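Extracellular ligand-binding receptor (PDB 4F06) probably serves as the solute-binding protein of an ABC transporter, capturing lignin-derived benzoates such as p-hydroxybenzoate for uptake. Local coordinates at residues F21-K26 against L278-M283; S113-R118 against K310-V315. All coordinates share one frame; numbering follows the deposited sequence.

Contact 1: residues F21-K26 against L278-M283; sequences FGKNYK and LDEVTM
Asn24, on helix 19-36, faces Thr282 in the loop that enters helix 283-301, their CA atoms 6.6 Å apart, the closest CA pair across the two segments. The Asn24 amide reads two backbone groups of that loop at once. Its ND2 gives a nearly straight bond (N-H...O 175°) to Glu280 O at 2.9 Å, the acceptor lying in the amide plane, while OD1 receives Thr282 N from above its carbonyl plane. ND2 also bonds back to Leu20 O. With an alanine here, Glu280 O and Thr282 N would probably both lose their partners and the loop would be less firmly fixed to the helix. Thr282 holds the N-cap position, a place suited to a short hydroxyl side chain; it caps a backbone N just past Met283, and OG1 is hydrogen-bonded with Thr284 OG1, while CG2 lies 3.8 Å from Phe21 CE1. The same ring carbon also meets the selenium of Met283, a selenomethionine, in an oblique Met-aromatic contact, SE 4.0 Å from Phe21 CE1. At the exposed margin, Lys23 runs fully extended, CG anti to N (chi1 -178°), and its NZ meets the syn lone pair of Glu280 OE1 at 2.7 Å. The chemistry thus grades from a solvent-side salt bridge, through buried hydrogen bonds of the Asn24 amide, which tie down the loop leading into helix 283-301, to an apolar end where Met283 also touches bound p-hydroxybenzoate.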
loop_
_atom_site.group_PDB
_atom_site.type_symbol
_atom_site.label_atom_id
_atom_site.label_comp_id
_atom_site.label_asym_id
_atom_site.label_seq_id
_atom_site.Cartn_x
_atom_site.Cartn_y
_atom_site.Cartn_z
ATOM N N PHE A 21 -7.795 -5.633 -5.506
ATOM C CA PHE A 21 -6.405 -5.384 -5.107
ATOM C C PHE A 21 -5.459 -6.476 -5.566
ATOM O O PHE A 21 -4.283 -6.178 -5.903
ATOM C CB PHE A 21 -6.306 -5.109 -3.616
ATOM C CG PHE A 21 -7.128 -3.912 -3.265
ATOM C CD1 PHE A 21 -6.639 -2.631 -3.555
ATOM C CD2 PHE A 21 -8.439 -4.054 -2.762
ATOM C CE1 PHE A 21 -7.446 -1.516 -3.325
ATOM C CE2 PHE A 21 -9.238 -2.917 -2.540
ATOM C CZ PHE A 21 -8.733 -1.660 -2.831
ATOM N N GLY A 22 -5.902 -7.732 -5.570
ATOM C CA GLY A 22 -5.074 -8.812 -6.119
ATOM C C GLY A 22 -5.075 -8.813 -7.630
ATOM O O GLY A 22 -4.022 -9.065 -8.265
ATOM N N LYS A 23 -6.231 -8.525 -8.237
ATOM C CA LYS A 23 -6.268 -8.348 -9.691
ATOM C C LYS A 23 -5.245 -7.277 -10.108
ATOM O O LYS A 23 -4.590 -7.422 -11.142
ATOM C CB LYS A 23 -7.662 -7.922 -10.156
ATOM C CG LYS A 23 -7.836 -7.763 -11.662
ATOM C CD LYS A 23 -9.268 -7.308 -12.020
ATOM C CE LYS A 23 -9.524 -7.163 -13.506
ATOM N NZ LYS A 23 -10.962 -6.838 -13.702
ATOM N N ASN A 24 -5.115 -6.218 -9.312
ATOM C CA ASN A 24 -4.123 -5.180 -9.615
ATOM C C ASN A 24 -2.679 -5.659 -9.551
ATOM O O ASN A 24 -1.848 -5.132 -10.257
ATOM C CB ASN A 24 -4.310 -3.963 -8.720
ATOM C CG ASN A 24 -5.158 -2.872 -9.352
ATOM O OD1 ASN A 24 -4.630 -1.930 -9.963
ATOM N ND2 ASN A 24 -6.474 -3.013 -9.289
ATOM N N TYR A 25 -2.368 -6.668 -8.711
ATOM C CA TYR A 25 -0.991 -7.234 -8.787
ATOM C C TYR A 25 -0.779 -7.829 -10.193
ATOM O O TYR A 25 0.262 -7.583 -10.820
ATOM C CB TYR A 25 -0.788 -8.382 -7.794
ATOM C CG TYR A 25 -0.710 -8.007 -6.340
ATOM C CD1 TYR A 25 -0.354 -6.734 -5.886
ATOM C CD2 TYR A 25 -0.972 -9.022 -5.380
ATOM C CE1 TYR A 25 -0.238 -6.490 -4.520
ATOM C CE2 TYR A 25 -0.836 -8.772 -4.029
ATOM C CZ TYR A 25 -0.526 -7.495 -3.609
ATOM O OH TYR A 25 -0.379 -7.216 -2.250
ATOM N N LYS A 26 -1.742 -8.598 -10.698
ATOM C CA LYS A 26 -1.664 -9.174 -12.039
ATOM C C LYS A 26 -1.605 -8.082 -13.098
ATOM O O LYS A 26 -0.822 -8.190 -14.063
ATOM C CB LYS A 26 -2.883 -10.068 -12.279
ATOM C CG LYS A 26 -2.788 -10.835 -13.589
ATOM C CD LYS A 26 -3.964 -11.788 -13.732
ATOM C CE LYS A 26 -3.791 -13.022 -12.856
ATOM N NZ LYS A 26 -4.806 -14.063 -13.099
ATOM N N LEU A 278 -8.524 1.678 -16.888
ATOM C CA LEU A 278 -8.032 2.788 -15.995
ATOM C C LEU A 278 -8.828 2.953 -14.709
ATOM O O LEU A 278 -8.236 3.212 -13.684
ATOM C CB LEU A 278 -8.045 4.189 -16.633
ATOM C CG LEU A 278 -7.114 4.706 -17.696
ATOM C CD1 LEU A 278 -7.355 6.185 -17.958
ATOM C CD2 LEU A 278 -5.676 4.476 -17.301
ATOM N N ASP A 279 -10.159 2.788 -14.753
ATOM C CA ASP A 279 -10.962 3.025 -13.552
ATOM C C ASP A 279 -10.895 1.860 -12.586
ATOM O O ASP A 279 -11.578 1.899 -11.572
ATOM C CB ASP A 279 -12.423 3.334 -13.881
ATOM C CG ASP A 279 -13.155 2.179 -14.584
ATOM O OD1 ASP A 279 -12.674 1.037 -14.657
ATOM O OD2 ASP A 279 -14.263 2.402 -15.071
ATOM N N GLU A 280 -10.049 0.849 -12.885
ATOM C CA GLU A 280 -9.831 -0.237 -11.934
ATOM C C GLU A 280 -8.453 -0.166 -11.334
ATOM O O GLU A 280 -8.116 -0.985 -10.481
ATOM C CB GLU A 280 -10.038 -1.589 -12.618
ATOM C CG GLU A 280 -11.475 -1.773 -13.103
ATOM C CD GLU A 280 -11.881 -3.227 -13.350
ATOM O OE1 GLU A 280 -11.001 -4.116 -13.543
ATOM O OE2 GLU A 280 -13.110 -3.484 -13.364
ATOM N N VAL A 281 -7.619 0.796 -11.754
ATOM C CA VAL A 281 -6.223 0.854 -11.290
ATOM C C VAL A 281 -6.116 1.386 -9.857
ATOM O O VAL A 281 -6.705 2.411 -9.524
ATOM C CB VAL A 281 -5.386 1.720 -12.261
ATOM C CG1 VAL A 281 -3.968 1.905 -11.742
ATOM C CG2 VAL A 281 -5.351 1.060 -13.620
ATOM N N THR A 282 -5.341 0.679 -9.038
ATOM C CA THR A 282 -5.141 0.983 -7.600
ATOM C C THR A 282 -3.605 1.004 -7.317
ATOM O O THR A 282 -2.783 0.553 -8.167
ATOM C CB THR A 282 -5.775 -0.137 -6.629
ATOM O OG1 THR A 282 -5.026 -1.372 -6.810
ATOM C CG2 THR A 282 -7.199 -0.433 -6.911
HETATM N N MSE A 283 -3.261 1.397 -6.094
HETATM C CA MSE A 283 -1.849 1.433 -5.694
HETATM C C MSE A 283 -1.153 0.086 -5.758
HETATM O O MSE A 283 0.080 0.052 -5.956
HETATM C CB MSE A 283 -1.760 2.000 -4.254
HETATM C CG MSE A 283 -2.118 1.021 -3.121
HETATM SE SE MSE A 283 -3.983 0.387 -3.126
HETATM C CE MSE A 283 -4.022 -0.325 -1.331
#

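Contact 2: residues S113-R118 against K310-V315; sequences SPYIVR and KAIAAV
Tyr115 and Ile312 have the closest CA atoms of the two segments, 6.3 Å apart, where a type I turn from Ser113 to Ile116 leads into strand 116-118 beside helix 308-315. An ST turn reinforces the bend: Ser113 OG accepts from Tyr115 N at 3.1 Å. No hydrogen bond joins the two segments, and Ile312, whose branched chain offers several apolar surfaces, carries most of the contact. Its CG1 lies 4.0 Å from Tyr115 CD1, the two side chains crossing at about a right angle. CG1 is anti to the carbonyl carbon (chi1 -71°), and the further bend at chi2 (-75°) sets CD1 3.8 Å from Tyr115 O. The other branch, CG2, touches Pro114 O. One helical turn on, in one of its two conformers Val117 meets Val315 loosely, Val117 CG2 to Val315 CG2 4.3 Å; compact beta-branched residues suit this buried seam between strand and helix. Tyr115 adds a polar tie through its hydroxyl, which bonds to Asp309 just ahead of the helical segment. Strand 116-118, outermost in its sheet, pairs with strand 99-101; Ile116 turns from helix 308-315 to helix 92-95, whereas Val117 and Val315 also pack on Leu294 and Met298 of helix 283-301, respectively.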
loop_
_atom_site.group_PDB
_atom_site.type_symbol
_atom_site.label_atom_id
_atom_site.label_comp_id
_atom_site.label_asym_id
_atom_site.label_seq_id
_atom_site.Cartn_x
_atom_site.Cartn_y
_atom_site.Cartn_z
ATOM N N SER A 113 12.597 -11.043 8.340
ATOM C CA SER A 113 13.431 -11.925 7.537
ATOM C C SER A 113 14.459 -11.076 6.843
ATOM O O SER A 113 14.109 -10.003 6.369
ATOM C CB SER A 113 12.606 -12.599 6.432
ATOM O OG SER A 113 13.429 -13.403 5.600
ATOM N N PRO A 114 15.686 -11.572 6.631
ATOM C CA PRO A 114 16.660 -10.833 5.828
ATOM C C PRO A 114 16.283 -10.805 4.340
ATOM O O PRO A 114 16.829 -10.008 3.591
ATOM C CB PRO A 114 17.973 -11.628 6.003
ATOM C CG PRO A 114 17.502 -13.032 6.317
ATOM C CD PRO A 114 16.266 -12.811 7.199
ATOM N N TYR A 115 15.332 -11.645 3.929
ATOM C CA TYR A 115 15.051 -11.830 2.500
ATOM C C TYR A 115 13.743 -11.179 2.062
ATOM O O TYR A 115 13.205 -11.537 1.033
ATOM C CB TYR A 115 15.055 -13.323 2.130
ATOM C CG TYR A 115 16.354 -14.057 2.339
ATOM C CD1 TYR A 115 17.604 -13.417 2.368
ATOM C CD2 TYR A 115 16.328 -15.443 2.472
ATOM C CE1 TYR A 115 18.784 -14.136 2.556
ATOM C CE2 TYR A 115 17.492 -16.163 2.590
ATOM C CZ TYR A 115 18.713 -15.514 2.666
ATOM O OH TYR A 115 19.870 -16.260 2.769
ATOM N N ILE A 116 13.260 -10.200 2.819
ATOM C CA ILE A 116 12.100 -9.440 2.411
ATOM C C ILE A 116 12.550 -8.070 1.851
ATOM O O ILE A 116 13.440 -7.399 2.414
ATOM C CB ILE A 116 11.178 -9.173 3.631
ATOM C CG1 ILE A 116 10.517 -10.461 4.040
ATOM C CG2 ILE A 116 10.125 -8.106 3.280
ATOM C CD1 ILE A 116 9.808 -10.385 5.368
ATOM N N VAL A 117 11.952 -7.674 0.726
ATOM C CA VAL A 117 12.048 -6.289 0.255
ATOM C C VAL A 117 10.656 -5.799 -0.044
ATOM O O VAL A 117 9.835 -6.595 -0.482
ATOM C CB VAL A 117 13.016 -6.180 -0.954
ATOM C CG1 VAL A 117 12.537 -7.043 -2.128
ATOM C CG2 VAL A 117 13.278 -4.727 -1.378
ATOM N N ARG A 118 10.362 -4.528 0.229
ATOM C CA ARG A 118 8.979 -4.042 0.115
ATOM C C ARG A 118 8.913 -2.894 -0.882
ATOM O O ARG A 118 9.651 -1.916 -0.755
ATOM C CB ARG A 118 8.456 -3.608 1.508
ATOM C CG ARG A 118 7.074 -2.968 1.439
ATOM C CD ARG A 118 6.342 -3.030 2.772
ATOM N NE ARG A 118 7.192 -2.592 3.885
ATOM C CZ ARG A 118 6.885 -2.844 5.170
ATOM N NH1 ARG A 118 5.714 -3.476 5.452
ATOM N NH2 ARG A 118 7.713 -2.487 6.148
ATOM N N LYS A 310 22.746 -13.104 -2.563
ATOM C CA LYS A 310 23.216 -12.292 -3.694
ATOM C C LYS A 310 22.031 -11.491 -4.261
ATOM O O LYS A 310 22.170 -10.315 -4.610
ATOM C CB LYS A 310 23.816 -13.205 -4.763
ATOM C CG LYS A 310 24.442 -12.432 -5.913
ATOM C CD LYS A 310 25.261 -13.305 -6.859
ATOM C CE LYS A 310 26.395 -14.038 -6.190
ATOM N NZ LYS A 310 27.093 -14.798 -7.257
ATOM N N ALA A 311 20.839 -12.101 -4.319
ATOM C CA ALA A 311 19.662 -11.420 -4.866
ATOM C C ALA A 311 19.319 -10.189 -4.015
ATOM O O ALA A 311 19.116 -9.079 -4.546
ATOM C CB ALA A 311 18.465 -12.379 -4.882
ATOM N N ILE A 312 19.261 -10.357 -2.693
ATOM C CA ILE A 312 18.904 -9.234 -1.824
ATOM C C ILE A 312 20.000 -8.175 -1.879
ATOM O O ILE A 312 19.677 -6.967 -1.864
ATOM C CB ILE A 312 18.620 -9.733 -0.401
ATOM C CG1 ILE A 312 17.312 -10.497 -0.384
ATOM C CG2 ILE A 312 18.692 -8.619 0.634
ATOM C CD1 ILE A 312 16.061 -9.607 -0.473
ATOM N N ALA A 313 21.280 -8.571 -1.921
ATOM C CA ALA A 313 22.342 -7.575 -1.967
ATOM C C ALA A 313 22.209 -6.721 -3.230
ATOM O O ALA A 313 22.546 -5.535 -3.204
ATOM C CB ALA A 313 23.685 -8.270 -1.922
ATOM N N ALA A 314 21.733 -7.324 -4.324
ATOM C CA ALA A 314 21.646 -6.597 -5.582
ATOM C C ALA A 314 20.576 -5.516 -5.583
ATOM O O ALA A 314 20.712 -4.541 -6.313
ATOM C CB ALA A 314 21.342 -7.596 -6.691
ATOM N N VAL A 315 19.503 -5.690 -4.802
ATOM C CA VAL A 315 18.443 -4.669 -4.793
ATOM C C VAL A 315 18.630 -3.610 -3.727
ATOM O O VAL A 315 18.100 -2.520 -3.870
ATOM C CB VAL A 315 17.030 -5.256 -4.748
ATOM C CG1 VAL A 315 16.829 -6.156 -5.978
ATOM C CG2 VAL A 315 16.787 -5.989 -3.432
#

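In the fold
Both contacts are largely buried, yet contact 1 lies nearer the centre of the chain, its centre about 12 Å from it against 19 Å for contact 2, and their own centres are 25 Å apart with no touch between them. Helix 283-301 relates them: contact 1 fixes its beginning, while the aliphatic groups of contact 2 pack against residues farther along it. Their chemistry differs accordingly. Contact 1, which includes the pocket residue Met283, combines directed polar bonds to a loop with an apolar end at the ligand; at the edge of the six-stranded sheet, 113-118 and 310-315 meet through apolar side chains, 116-118 being one of the sheet's two edge strands.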